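Local coordinates for inosine-uridine preferring nucleoside hydrolase family protein (Bacillus anthracis, PDB 2C40), which belongs to the inosine-uridine preferring nucleoside hydrolase family and binds a calcium ion and alpha-D-ribofuranose in one pocket, at residues S33-D38 / A63-R68; D38-P43 / D76-A81; G126-L131 / E179-V184; N71-D76 / E171-W176. One frame throughout, in Å; residues are numbered along the deposited sequence. Where two conformers were deposited one is given.

Contacts 1, 3 and 4 are buried, whereas contact 2 is only partly so. Contact 1 joins two parallel strands by backbone hydrogen bonds, and contact 3 packs a helix start on a second helix, almost wholly through aliphatic side chains. Flat groups dominate the other two: an arginine on a tyrosine in contact 2, an aromatic cluster in contact 4. Asp38 belongs to contacts 1 and 2, and the chain running into helix 75-78 serves contact 4 and the helix itself contact 2; these three reach the ribofuranose, from which contact 3 stands back. Contact 3 is still tied to contact 1, since Asp130 accepts from Ser65 and Ser67, and to contact 4, where Trp176 packs on Pro127 and Thr129.

Contact 1. Residues S33-D38 / A63-R68; sequences SVIPAD and AASNSR. With RIB (alpha-D-ribofuranose), chain D.
Val34 and Ala63 begin the close-packed part of this contact, where the ends of strands 27-34 and 62-64 run parallel. Val34 N donates to Ala63 O at 2.9 Å, and Val34 O accepts from Ser65 N, also at 2.9 Å. Ser33 and Ala63 share one face of the sheet, their CB atoms 4.0 Å apart. Beyond the strands Ile35 takes over: with CG1 anti to the backbone N (chi1 -169°) and the chain extended, its CG1 passes 3.6 Å from Ser65 OG and its CD1 ends 3.8 Å from Ser67 CB. Ser65 OG also accepts from Ser67 N at 2.8 Å, an ST turn, and both serine hydroxyls bond to Asp130, so these buried polar groups are satisfied. The solvent side starts at Pro36, partly exposed and touching through the edge of its ring, CD on Ser65 CB and CG 4.2 Å from Ser67 O; exposed Asn66 and Arg68 point away. Past an inverse gamma turn at Pro36, Asp38 OD1 comes within 3.0 Å of ribofuranose C1. The strands are the parallel pair of a beta-alpha-beta unit with helix 41-55 between them, and strand 27-34 leads at its C-terminal end into the ligand pocket.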
loop_
_atom_site.group_PDB
_atom_site.type_symbol
_atom_site.label_atom_id
_atom_site.label_comp_id
_atom_site.label_asym_id
_atom_site.label_seq_id
_atom_site.Cartn_x
_atom_site.Cartn_y
_atom_site.Cartn_z
ATOM N N SER A 33 21.754 -9.402 2.336
ATOM C CA SER A 33 21.382 -9.873 1.000
ATOM C C SER A 33 19.885 -10.118 0.832
ATOM O O SER A 33 19.132 -10.333 1.797
ATOM C CB SER A 33 22.199 -11.113 0.641
ATOM O OG SER A 33 22.099 -12.077 1.644
ATOM N N VAL A 34 19.437 -10.002 -0.415
ATOM C CA VAL A 34 18.004 -10.048 -0.697
ATOM C C VAL A 34 17.738 -11.230 -1.592
ATOM O O VAL A 34 18.381 -11.377 -2.614
ATOM C CB VAL A 34 17.495 -8.755 -1.379
ATOM C CG1 VAL A 34 15.960 -8.794 -1.600
ATOM C CG2 VAL A 34 17.921 -7.526 -0.597
ATOM N N ILE A 35 16.755 -12.038 -1.211
ATOM C CA ILE A 35 16.290 -13.132 -2.076
ATOM C C ILE A 35 14.880 -12.787 -2.593
ATOM O O ILE A 35 14.015 -12.345 -1.830
ATOM C CB ILE A 35 16.387 -14.566 -1.379
ATOM C CG1 ILE A 35 16.142 -15.677 -2.409
ATOM C CG2 ILE A 35 15.446 -14.670 -0.149
ATOM C CD1 ILE A 35 16.221 -17.067 -1.846
ATOM N N PRO A 36 14.654 -12.934 -3.913
ATOM C CA PRO A 36 13.369 -12.563 -4.503
ATOM C C PRO A 36 12.219 -13.583 -4.273
ATOM O O PRO A 36 11.643 -14.118 -5.215
ATOM C CB PRO A 36 13.750 -12.369 -5.992
ATOM C CG PRO A 36 14.761 -13.372 -6.232
ATOM C CD PRO A 36 15.616 -13.365 -4.953
ATOM N N ALA A 37 11.881 -13.822 -3.009
ATOM C CA ALA A 37 10.884 -14.820 -2.659
ATOM C C ALA A 37 9.558 -14.077 -2.430
ATOM O O ALA A 37 8.733 -14.015 -3.345
ATOM C CB ALA A 37 11.324 -15.628 -1.456
ATOM N N ASP A 38 9.361 -13.478 -1.260
ATOM C CA ASP A 38 8.155 -12.666 -1.028
ATOM C C ASP A 38 8.334 -11.217 -1.493
ATOM O O ASP A 38 7.882 -10.276 -0.850
ATOM C CB ASP A 38 7.798 -12.716 0.432
ATOM C CG ASP A 38 6.403 -12.280 0.706
ATOM O OD1 ASP A 38 6.177 -11.975 1.880
ATOM O OD2 ASP A 38 5.572 -12.208 -0.216
ATOM N N ALA A 63 23.776 -7.538 -1.294
ATOM C CA ALA A 63 23.917 -8.462 -2.389
ATOM C C ALA A 63 22.573 -8.976 -2.871
ATOM O O ALA A 63 21.657 -9.227 -2.083
ATOM C CB ALA A 63 24.784 -9.624 -1.973
ATOM N N ALA A 64 22.482 -9.169 -4.174
ATOM C CA ALA A 64 21.330 -9.754 -4.817
ATOM C C ALA A 64 21.496 -11.255 -5.002
ATOM O O ALA A 64 22.501 -11.697 -5.580
ATOM C CB ALA A 64 21.126 -9.055 -6.209
ATOM N N SER A 65 20.500 -12.021 -4.548
ATOM C CA SER A 65 20.452 -13.460 -4.801
ATOM C C SER A 65 20.167 -13.783 -6.257
ATOM O O SER A 65 19.556 -12.989 -6.957
ATOM C CB SER A 65 19.354 -14.112 -3.952
ATOM O OG SER A 65 19.280 -15.483 -4.218
ATOM N N ASN A 66 20.664 -14.923 -6.742
ATOM C CA ASN A 66 20.202 -15.440 -8.044
ATOM C C ASN A 66 19.555 -16.794 -7.824
ATOM O O ASN A 66 19.329 -17.566 -8.763
ATOM C CB ASN A 66 21.272 -15.405 -9.175
ATOM C CG ASN A 66 22.532 -16.226 -8.873
ATOM O OD1 ASN A 66 23.487 -16.188 -9.659
ATOM N ND2 ASN A 66 22.545 -16.973 -7.786
ATOM N N SER A 67 19.190 -17.032 -6.565
ATOM C CA SER A 67 18.481 -18.248 -6.190
ATOM C C SER A 67 17.097 -18.182 -6.772
ATOM O O SER A 67 16.503 -17.097 -6.919
ATOM C CB SER A 67 18.431 -18.417 -4.692
ATOM O OG SER A 67 19.714 -18.782 -4.151
ATOM N N ARG A 68 16.598 -19.347 -7.150
ATOM C CA ARG A 68 15.240 -19.478 -7.632
ATOM C C ARG A 68 14.458 -20.392 -6.710
ATOM O O ARG A 68 15.010 -21.305 -6.124
ATOM C CB ARG A 68 15.259 -20.049 -9.017
ATOM C CG ARG A 68 15.912 -19.161 -10.012
ATOM C CD ARG A 68 16.130 -19.923 -11.285
ATOM N NE ARG A 68 16.769 -19.095 -12.292
ATOM C CZ ARG A 68 16.788 -19.365 -13.599
ATOM N NH1 ARG A 68 16.180 -20.451 -14.073
ATOM N NH2 ARG A 68 17.462 -18.571 -14.423
HETATM O O5 RIB D . 5.510 -17.469 6.314
HETATM C C5 RIB D . 5.773 -16.161 6.896
HETATM C C4 RIB D . 6.688 -15.395 5.939
HETATM O O4 RIB D . 5.922 -15.151 4.740
HETATM C C3 RIB D . 7.288 -14.052 6.405
HETATM O O3 RIB D . 8.728 -14.233 6.607
HETATM C C2 RIB D . 6.838 -12.968 5.328
HETATM O O2 RIB D . 7.769 -11.971 4.699
HETATM C C1 RIB D . 6.140 -13.811 4.231
#

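Contact 2. Residues D38-P43 / D76-A81; sequences DCYLEP and DWRMHA. With RIB (alpha-D-ribofuranose), chain D.
Arg78 spreads its guanidinium flat over one face of Tyr40, CZ lying 4.1 Å from the ring centroid with the planes 6° apart, a stacked cation-pi pair. Its edge turns to the backbone: NH2 donates to Cys39 O at 2.9 Å, the oxygen lying in the guanidinium plane while NH2 stands above the carbonyl plane, and NE adds a weak, longer bond to the same oxygen. A bend at chi3 (62°) lets face and edge be used together. Met79 SD approaches the ring obliquely, 4.0 Å from Tyr40 CE1, a Met-aromatic contact. Tyr40 is the N-cap residue of helix 41-55, so the stack sits where the loop from strand 27-34 enters the helix of this beta-alpha-beta unit. Deeper in, Pro43 CB packs 3.8 Å from Ala81 CB, and a water links Asp38 O to Ala81 N. Asp38 OD2 sits against Trp77 CB (3.1 Å), near the indole plane at its edge, buried without a polar partner in the model. Asp9 accepts from Asp38 N, while Trp77 meets Trp172 edge-to-face.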
loop_
_atom_site.group_PDB
_atom_site.type_symbol
_atom_site.label_atom_id
_atom_site.label_comp_id
_atom_site.label_asym_id
_atom_site.label_seq_id
_atom_site.Cartn_x
_atom_site.Cartn_y
_atom_site.Cartn_z
ATOM N N ASP A 38 9.361 -13.478 -1.260
ATOM C CA ASP A 38 8.155 -12.666 -1.028
ATOM C C ASP A 38 8.334 -11.217 -1.493
ATOM O O ASP A 38 7.882 -10.276 -0.850
ATOM C CB ASP A 38 7.798 -12.716 0.432
ATOM C CG ASP A 38 6.403 -12.280 0.706
ATOM O OD1 ASP A 38 6.177 -11.975 1.880
ATOM O OD2 ASP A 38 5.572 -12.208 -0.216
ATOM N N CYS A 39 9.048 -11.055 -2.590
ATOM C CA CYS A 39 9.346 -9.750 -3.140
ATOM C C CYS A 39 9.821 -9.908 -4.575
ATOM O O CYS A 39 10.225 -10.977 -4.984
ATOM C CB CYS A 39 10.420 -9.002 -2.329
ATOM S SG CYS A 39 12.163 -9.526 -2.538
ATOM N N TYR A 40 9.712 -8.817 -5.320
ATOM C CA TYR A 40 10.446 -8.619 -6.540
ATOM C C TYR A 40 11.815 -8.041 -6.179
ATOM O O TYR A 40 11.936 -7.219 -5.303
ATOM C CB TYR A 40 9.659 -7.703 -7.478
ATOM C CG TYR A 40 8.458 -8.395 -8.103
ATOM C CD1 TYR A 40 7.225 -8.480 -7.434
ATOM C CD2 TYR A 40 8.569 -9.009 -9.335
ATOM C CE1 TYR A 40 6.139 -9.145 -8.011
ATOM C CE2 TYR A 40 7.480 -9.647 -9.927
ATOM C CZ TYR A 40 6.273 -9.703 -9.262
ATOM O OH TYR A 40 5.235 -10.344 -9.882
ATOM N N LEU A 41 12.854 -8.499 -6.859
ATOM C CA LEU A 41 14.230 -8.187 -6.459
ATOM C C LEU A 41 14.584 -6.699 -6.497
ATOM O O LEU A 41 15.253 -6.180 -5.603
ATOM C CB LEU A 41 15.211 -8.960 -7.338
ATOM C CG LEU A 41 16.697 -8.913 -6.949
ATOM C CD1 LEU A 41 16.991 -9.518 -5.554
ATOM C CD2 LEU A 41 17.448 -9.633 -8.078
ATOM N N GLU A 42 14.187 -6.023 -7.558
ATOM C CA GLU A 42 14.576 -4.618 -7.727
ATOM C C GLU A 42 14.090 -3.656 -6.641
ATOM O O GLU A 42 14.908 -3.000 -6.021
ATOM C CB GLU A 42 14.229 -4.120 -9.121
ATOM C CG GLU A 42 15.101 -4.821 -10.186
ATOM C CD GLU A 42 16.635 -4.619 -9.940
ATOM O OE1 GLU A 42 17.089 -3.450 -10.013
ATOM O OE2 GLU A 42 17.373 -5.618 -9.642
ATOM N N PRO A 43 12.761 -3.585 -6.370
ATOM C CA PRO A 43 12.330 -2.715 -5.254
ATOM C C PRO A 43 12.867 -3.090 -3.882
ATOM O O PRO A 43 13.024 -2.216 -3.043
ATOM C CB PRO A 43 10.788 -2.833 -5.292
ATOM C CG PRO A 43 10.555 -4.140 -5.895
ATOM C CD PRO A 43 11.593 -4.197 -7.011
ATOM N N ASP A 76 0.554 -10.902 -5.085
ATOM C CA ASP A 76 0.082 -9.659 -4.406
ATOM C C ASP A 76 0.890 -9.365 -3.143
ATOM O O ASP A 76 1.132 -8.214 -2.829
ATOM C CB ASP A 76 -1.450 -9.625 -4.186
ATOM N N TRP A 77 1.374 -10.405 -2.470
ATOM C CA TRP A 77 2.310 -10.238 -1.341
ATOM C C TRP A 77 3.657 -9.672 -1.812
ATOM O O TRP A 77 4.253 -8.783 -1.200
ATOM C CB TRP A 77 2.570 -11.601 -0.706
ATOM C CG TRP A 77 1.385 -12.243 -0.063
ATOM C CD1 TRP A 77 0.050 -11.882 -0.193
ATOM C CD2 TRP A 77 1.409 -13.402 0.790
ATOM N NE1 TRP A 77 -0.728 -12.747 0.547
ATOM C CE2 TRP A 77 0.081 -13.677 1.163
ATOM C CE3 TRP A 77 2.434 -14.223 1.279
ATOM C CZ2 TRP A 77 -0.249 -14.749 1.992
ATOM C CZ3 TRP A 77 2.108 -15.278 2.106
ATOM C CH2 TRP A 77 0.782 -15.536 2.455
ATOM N N ARG A 78 4.101 -10.174 -2.945
ATOM C CA ARG A 78 5.391 -9.776 -3.520
ATOM C C ARG A 78 5.544 -8.288 -3.925
ATOM O O ARG A 78 6.671 -7.786 -4.038
ATOM C CB ARG A 78 5.693 -10.673 -4.729
ATOM C CG ARG A 78 5.730 -12.155 -4.367
ATOM C CD ARG A 78 6.151 -12.942 -5.575
ATOM N NE ARG A 78 7.489 -12.535 -5.961
ATOM C CZ ARG A 78 8.067 -12.794 -7.139
ATOM N NH1 ARG A 78 7.424 -13.471 -8.070
ATOM N NH2 ARG A 78 9.290 -12.369 -7.388
ATOM N N MET A 79 4.436 -7.602 -4.136
ATOM C CA MET A 79 4.443 -6.207 -4.569
ATOM C C MET A 79 4.879 -5.219 -3.483
ATOM O O MET A 79 5.237 -4.090 -3.787
ATOM C CB MET A 79 3.026 -5.799 -5.032
ATOM C CG MET A 79 2.532 -6.437 -6.322
ATOM S SD MET A 79 3.549 -6.153 -7.789
ATOM C CE MET A 79 3.034 -4.533 -8.374
ATOM N N HIS A 80 4.826 -5.629 -2.221
ATOM C CA HIS A 80 4.881 -4.706 -1.080
ATOM C C HIS A 80 6.140 -3.834 -1.022
ATOM O O HIS A 80 6.075 -2.642 -0.593
ATOM C CB HIS A 80 4.695 -5.480 0.222
ATOM C CG HIS A 80 3.295 -5.963 0.436
ATOM N ND1 HIS A 80 2.938 -6.767 1.492
ATOM C CD2 HIS A 80 2.171 -5.788 -0.303
ATOM C CE1 HIS A 80 1.642 -7.021 1.433
ATOM N NE2 HIS A 80 1.149 -6.434 0.354
ATOM N N ALA A 81 7.256 -4.403 -1.499
ATOM C CA ALA A 81 8.530 -3.685 -1.625
ATOM C C ALA A 81 8.452 -2.478 -2.521
ATOM O O ALA A 81 9.122 -1.498 -2.230
ATOM C CB ALA A 81 9.639 -4.642 -2.126
HETATM O O5 RIB D . 5.510 -17.469 6.314
HETATM C C5 RIB D . 5.773 -16.161 6.896
HETATM C C4 RIB D . 6.688 -15.395 5.939
HETATM O O4 RIB D . 5.922 -15.151 4.740
HETATM C C3 RIB D . 7.288 -14.052 6.405
HETATM O O3 RIB D . 8.728 -14.233 6.607
HETATM C C2 RIB D . 6.838 -12.968 5.328
HETATM O O2 RIB D . 7.769 -11.971 4.699
HETATM C C1 RIB D . 6.140 -13.811 4.231
HETATM O O HOH W 1 7.546 -7.403 -1.148
#

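Contact 3. Residues G126-L131 / E179-V184; sequences GPLTDL and EAVARV
Thr129 and Ala180 bring the two backbones together, their CA atoms 5.0 Å apart, and from there the chains separate to 7.2 Å between the CA atoms of Leu131 and Val184. The 126-131 segment is a loop that turns into helix 129-137, with Leu128 at the N-cap position, whereas 179-184 lies wholly within helix 178-186. At the near end Ala180 presents only a methyl: its CB sits 3.7 Å from Thr129 CA and 4.2 Å from Leu128 CB. From this end Leu128 reaches along the helix, its CD1 3.9 Å from Val184 CG2, and the same methyl rests beside Val181, 4.1 Å from its CG2. Where the chains are wider apart, Leu131 spans the gap, its CD2 3.8 Å from Val184 CG2; with CG anti to the backbone N (chi1 177°), the leucine is carried over to the opposing helix. Both leucines meet Val184 at about a right angle, and its CG2 touches the pair of them. Leu148 and Trp150 of strand 145-151 lie next to this group, placing it between helices and sheet. With nearly every contact between carbon atoms of buried residues and no polar bond between the segments, the join probably rests on hydrophobic burial and close fit, not on directional bonds.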
loop_
_atom_site.group_PDB
_atom_site.type_symbol
_atom_site.label_atom_id
_atom_site.label_comp_id
_atom_site.label_asym_id
_atom_site.label_seq_id
_atom_site.Cartn_x
_atom_site.Cartn_y
_atom_site.Cartn_z
ATOM N N GLY A 126 13.589 -14.811 5.055
ATOM C CA GLY A 126 12.945 -15.456 3.934
ATOM C C GLY A 126 13.332 -16.948 3.896
ATOM O O GLY A 126 13.824 -17.496 4.883
ATOM N N PRO A 127 13.106 -17.623 2.748
ATOM C CA PRO A 127 13.547 -18.995 2.487
ATOM C C PRO A 127 15.047 -19.222 2.708
ATOM O O PRO A 127 15.800 -18.248 2.748
ATOM C CB PRO A 127 13.234 -19.132 1.002
ATOM C CG PRO A 127 12.064 -18.252 0.785
ATOM C CD PRO A 127 12.404 -17.063 1.592
ATOM N N LEU A 128 15.481 -20.484 2.766
ATOM C CA LEU A 128 16.859 -20.808 3.110
ATOM C C LEU A 128 17.779 -21.055 1.930
ATOM O O LEU A 128 18.910 -21.420 2.132
ATOM C CB LEU A 128 16.888 -22.029 4.025
ATOM C CG LEU A 128 16.503 -21.763 5.482
ATOM C CD1 LEU A 128 16.311 -23.118 6.151
ATOM C CD2 LEU A 128 17.575 -20.933 6.185
ATOM N N THR A 129 17.339 -20.815 0.706
ATOM C CA THR A 129 18.090 -21.331 -0.448
ATOM C C THR A 129 19.461 -20.685 -0.698
ATOM O O THR A 129 20.385 -21.397 -1.109
ATOM C CB THR A 129 17.232 -21.589 -1.731
ATOM O OG1 THR A 129 17.874 -21.126 -2.948
ATOM C CG2 THR A 129 15.848 -21.164 -1.605
ATOM N N ASP A 130 19.643 -19.401 -0.348
ATOM C CA ASP A 130 21.015 -18.816 -0.446
ATOM C C ASP A 130 22.002 -19.517 0.515
ATOM O O ASP A 130 23.208 -19.664 0.208
ATOM C CB ASP A 130 21.045 -17.297 -0.168
ATOM C CG ASP A 130 20.433 -16.446 -1.293
ATOM O OD1 ASP A 130 20.490 -16.821 -2.483
ATOM O OD2 ASP A 130 19.905 -15.350 -0.961
ATOM N N LEU A 131 21.514 -19.923 1.689
ATOM C CA LEU A 131 22.338 -20.684 2.624
ATOM C C LEU A 131 22.578 -22.153 2.216
ATOM O O LEU A 131 23.674 -22.681 2.377
ATOM C CB LEU A 131 21.764 -20.596 4.046
ATOM C CG LEU A 131 22.455 -21.389 5.171
ATOM C CD1 LEU A 131 23.891 -20.956 5.413
ATOM C CD2 LEU A 131 21.662 -21.298 6.461
ATOM N N GLU A 179 13.821 -28.295 -0.179
ATOM C CA GLU A 179 15.120 -28.937 -0.331
ATOM C C GLU A 179 16.202 -28.140 0.402
ATOM O O GLU A 179 17.088 -28.712 1.024
ATOM C CB GLU A 179 15.427 -29.103 -1.810
ATOM C CG GLU A 179 14.433 -30.103 -2.415
ATOM C CD GLU A 179 14.417 -30.168 -3.939
ATOM O OE1 GLU A 179 14.268 -29.114 -4.632
ATOM O OE2 GLU A 179 14.490 -31.308 -4.455
ATOM N N ALA A 180 16.108 -26.818 0.336
ATOM C CA ALA A 180 17.031 -25.985 1.025
ATOM C C ALA A 180 16.954 -26.195 2.528
ATOM O O ALA A 180 17.972 -26.104 3.215
ATOM C CB ALA A 180 16.769 -24.558 0.711
ATOM N N VAL A 181 15.738 -26.413 3.041
ATOM C CA VAL A 181 15.516 -26.577 4.474
ATOM C C VAL A 181 16.186 -27.871 4.892
ATOM O O VAL A 181 16.938 -27.902 5.894
ATOM C CB VAL A 181 14.025 -26.588 4.875
ATOM C CG1 VAL A 181 13.902 -26.718 6.377
ATOM C CG2 VAL A 181 13.321 -25.324 4.424
ATOM N N ALA A 182 15.954 -28.919 4.100
ATOM C CA ALA A 182 16.592 -30.216 4.312
ATOM C C ALA A 182 18.119 -30.129 4.383
ATOM O O ALA A 182 18.720 -30.647 5.323
ATOM C CB ALA A 182 16.148 -31.188 3.256
ATOM N N ARG A 183 18.731 -29.475 3.405
ATOM C CA ARG A 183 20.187 -29.212 3.384
ATOM C C ARG A 183 20.719 -28.465 4.621
ATOM O O ARG A 183 21.789 -28.792 5.189
ATOM C CB ARG A 183 20.473 -28.284 2.261
ATOM C CG ARG A 183 20.975 -28.908 1.099
ATOM C CD ARG A 183 22.494 -28.707 0.988
ATOM N NE ARG A 183 22.986 -29.819 0.186
ATOM C CZ ARG A 183 22.633 -30.041 -1.073
ATOM N NH1 ARG A 183 21.836 -29.194 -1.708
ATOM N NH2 ARG A 183 23.112 -31.101 -1.712
ATOM N N VAL A 184 19.998 -27.412 5.003
ATOM C CA VAL A 184 20.383 -26.645 6.199
ATOM C C VAL A 184 20.233 -27.569 7.404
ATOM O O VAL A 184 21.138 -27.673 8.265
ATOM C CB VAL A 184 19.561 -25.373 6.355
ATOM C CG1 VAL A 184 19.805 -24.735 7.712
ATOM C CG2 VAL A 184 19.871 -24.393 5.216
#

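Contact 4. Residues N71-D76 / E171-W176; sequences NPFPKD and EWNSFW. With RIB (alpha-D-ribofuranose), chain D.
Phe73 lays one face against the six-membered ring of Trp172, centroids 4.5 Å apart and planes inclined by 25°, a face-to-face stack. Trp176 meets the same phenyl ring obliquely, its CD1 3.3 Å from Phe73 CD1. Pro74 CD rests on the indole face of Trp172 that also carries Phe73, while Phe175 turns its edge, through CD2, to the opposite face. Phe175 in turn receives Asn71: CB sits above its ring in a CH-pi contact, and the amide lies nearly parallel to the ring, 12° from it. That amide is fixed by Asn71 ND2 donating to Phe175 O at 2.9 Å, with a further bond to Gln276, and Asn71 N donates to Trp176 O at 3.1 Å. A water accepts from both Phe73 N and Trp176 NE1, linking the segments. At the start of helix 172-176, Glu171 caps the turn, OE1 accepting from Asn173 N at 2.7 Å and OE2 from Ser174 N. Its bend at chi2 (-78°) brings OE1 within 2.8 Å of ribofuranose O5, which donates to it, while Asn173 ND2, held by the backbone oxygens of Met151 and Thr125, donates to O3. An aromatic cluster thus backs a capped helix start lining the ribofuranose pocket, with Phe73 edge-on to O4.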
loop_
_atom_site.group_PDB
_atom_site.type_symbol
_atom_site.label_atom_id
_atom_site.label_comp_id
_atom_site.label_asym_id
_atom_site.label_seq_id
_atom_site.Cartn_x
_atom_site.Cartn_y
_atom_site.Cartn_z
ATOM N N ASN A 71 8.537 -23.140 -5.144
ATOM C CA ASN A 71 7.127 -22.804 -4.994
ATOM C C ASN A 71 7.004 -21.302 -4.737
ATOM O O ASN A 71 7.129 -20.866 -3.599
ATOM C CB ASN A 71 6.524 -23.638 -3.863
ATOM C CG ASN A 71 6.602 -25.111 -4.142
ATOM O OD1 ASN A 71 6.096 -25.537 -5.162
ATOM N ND2 ASN A 71 7.236 -25.910 -3.231
ATOM N N PRO A 72 6.844 -20.499 -5.816
ATOM C CA PRO A 72 6.818 -19.026 -5.678
ATOM C C PRO A 72 5.708 -18.453 -4.752
ATOM O O PRO A 72 4.680 -19.061 -4.602
ATOM C CB PRO A 72 6.657 -18.553 -7.117
ATOM C CG PRO A 72 7.096 -19.765 -7.996
ATOM C CD PRO A 72 6.691 -20.938 -7.222
ATOM N N PHE A 73 5.959 -17.328 -4.092
ATOM C CA PHE A 73 4.948 -16.640 -3.261
ATOM C C PHE A 73 3.844 -16.037 -4.124
ATOM O O PHE A 73 4.032 -15.856 -5.331
ATOM C CB PHE A 73 5.601 -15.527 -2.443
ATOM C CG PHE A 73 6.273 -15.979 -1.155
ATOM C CD1 PHE A 73 7.583 -16.486 -1.153
ATOM C CD2 PHE A 73 5.659 -15.794 0.052
ATOM C CE1 PHE A 73 8.195 -16.878 -0.022
ATOM C CE2 PHE A 73 6.292 -16.152 1.239
ATOM C CZ PHE A 73 7.545 -16.726 1.206
ATOM N N PRO A 74 2.645 -15.780 -3.531
ATOM C CA PRO A 74 1.588 -15.108 -4.264
ATOM C C PRO A 74 2.030 -13.749 -4.792
ATOM O O PRO A 74 2.752 -13.059 -4.080
ATOM C CB PRO A 74 0.465 -14.957 -3.198
ATOM C CG PRO A 74 0.758 -16.071 -2.202
ATOM C CD PRO A 74 2.212 -16.197 -2.180
ATOM N N LYS A 75 1.628 -13.364 -6.009
ATOM C CA LYS A 75 2.082 -12.095 -6.571
ATOM C C LYS A 75 1.748 -10.917 -5.665
ATOM O O LYS A 75 2.551 -10.000 -5.515
ATOM C CB LYS A 75 1.503 -11.848 -7.944
ATOM C CG LYS A 75 2.137 -10.605 -8.635
ATOM C CD LYS A 75 1.279 -10.025 -9.714
ATOM C CE LYS A 75 1.988 -10.117 -11.042
ATOM N NZ LYS A 75 1.464 -9.211 -12.073
ATOM N N ASP A 76 0.554 -10.902 -5.085
ATOM C CA ASP A 76 0.082 -9.659 -4.406
ATOM C C ASP A 76 0.890 -9.365 -3.143
ATOM O O ASP A 76 1.132 -8.214 -2.829
ATOM C CB ASP A 76 -1.450 -9.625 -4.186
ATOM N N GLU A 171 4.656 -24.032 6.348
ATOM C CA GLU A 171 4.816 -22.598 6.468
ATOM C C GLU A 171 5.553 -22.129 5.201
ATOM O O GLU A 171 6.291 -22.904 4.585
ATOM C CB GLU A 171 5.564 -22.326 7.761
ATOM C CG GLU A 171 6.056 -20.956 7.959
ATOM C CD GLU A 171 7.310 -20.655 7.178
ATOM O OE1 GLU A 171 7.384 -19.477 6.820
ATOM O OE2 GLU A 171 8.177 -21.574 6.903
ATOM N N TRP A 172 5.314 -20.875 4.785
ATOM C CA TRP A 172 5.787 -20.348 3.496
ATOM C C TRP A 172 7.291 -20.317 3.237
ATOM O O TRP A 172 7.735 -20.623 2.118
ATOM C CB TRP A 172 5.174 -18.930 3.217
ATOM C CG TRP A 172 4.014 -18.997 2.266
ATOM C CD1 TRP A 172 2.691 -18.829 2.557
ATOM C CD2 TRP A 172 4.081 -19.343 0.887
ATOM N NE1 TRP A 172 1.934 -19.000 1.431
ATOM C CE2 TRP A 172 2.766 -19.329 0.391
ATOM C CE3 TRP A 172 5.139 -19.620 0.005
ATOM C CZ2 TRP A 172 2.476 -19.628 -0.939
ATOM C CZ3 TRP A 172 4.860 -19.896 -1.304
ATOM C CH2 TRP A 172 3.537 -19.901 -1.770
ATOM N N ASN A 173 8.093 -19.840 4.189
ATOM C CA ASN A 173 9.548 -19.823 3.971
ATOM C C ASN A 173 10.121 -21.228 3.711
ATOM O O ASN A 173 11.039 -21.379 2.897
ATOM C CB ASN A 173 10.296 -19.097 5.105
ATOM C CG ASN A 173 10.067 -17.570 5.087
ATOM O OD1 ASN A 173 9.664 -17.001 4.067
ATOM N ND2 ASN A 173 10.380 -16.905 6.199
ATOM N N SER A 174 9.584 -22.243 4.396
ATOM C CA SER A 174 9.945 -23.635 4.134
ATOM C C SER A 174 9.390 -24.112 2.800
ATOM O O SER A 174 10.112 -24.682 1.994
ATOM C CB SER A 174 9.427 -24.581 5.220
ATOM O OG SER A 174 9.652 -24.050 6.507
ATOM N N PHE A 175 8.102 -23.897 2.587
ATOM C CA PHE A 175 7.454 -24.300 1.334
ATOM C C PHE A 175 8.144 -23.752 0.058
ATOM O O PHE A 175 8.242 -24.451 -0.910
ATOM C CB PHE A 175 5.990 -23.880 1.386
ATOM C CG PHE A 175 5.152 -24.348 0.206
ATOM C CD1 PHE A 175 4.927 -25.698 0.000
ATOM C CD2 PHE A 175 4.556 -23.425 -0.653
ATOM C CE1 PHE A 175 4.169 -26.143 -1.045
ATOM C CE2 PHE A 175 3.778 -23.842 -1.738
ATOM C CZ PHE A 175 3.554 -25.195 -1.935
ATOM N N TRP A 176 8.651 -22.525 0.096
ATOM C CA TRP A 176 9.275 -21.906 -1.085
ATOM C C TRP A 176 10.382 -22.745 -1.640
ATOM O O TRP A 176 10.554 -22.798 -2.860
ATOM C CB TRP A 176 9.818 -20.525 -0.782
ATOM C CG TRP A 176 10.141 -19.606 -1.993
ATOM C CD1 TRP A 176 9.277 -18.827 -2.654
ATOM C CD2 TRP A 176 11.443 -19.316 -2.556
ATOM N NE1 TRP A 176 9.898 -18.130 -3.632
ATOM C CE2 TRP A 176 11.240 -18.384 -3.581
ATOM C CE3 TRP A 176 12.757 -19.750 -2.275
ATOM C CZ2 TRP A 176 12.282 -17.843 -4.335
ATOM C CZ3 TRP A 176 13.798 -19.240 -3.055
ATOM C CH2 TRP A 176 13.535 -18.283 -4.078
HETATM O O5 RIB D . 5.510 -17.469 6.314
HETATM C C5 RIB D . 5.773 -16.161 6.896
HETATM C C4 RIB D . 6.688 -15.395 5.939
HETATM O O4 RIB D . 5.922 -15.151 4.740
HETATM C C3 RIB D . 7.288 -14.052 6.405
HETATM O O3 RIB D . 8.728 -14.233 6.607
HETATM C C2 RIB D . 6.838 -12.968 5.328
HETATM O O2 RIB D . 7.769 -11.971 4.699
HETATM C C1 RIB D . 6.140 -13.811 4.231
HETATM O O HOH W 2 8.583 -15.874 -5.015
#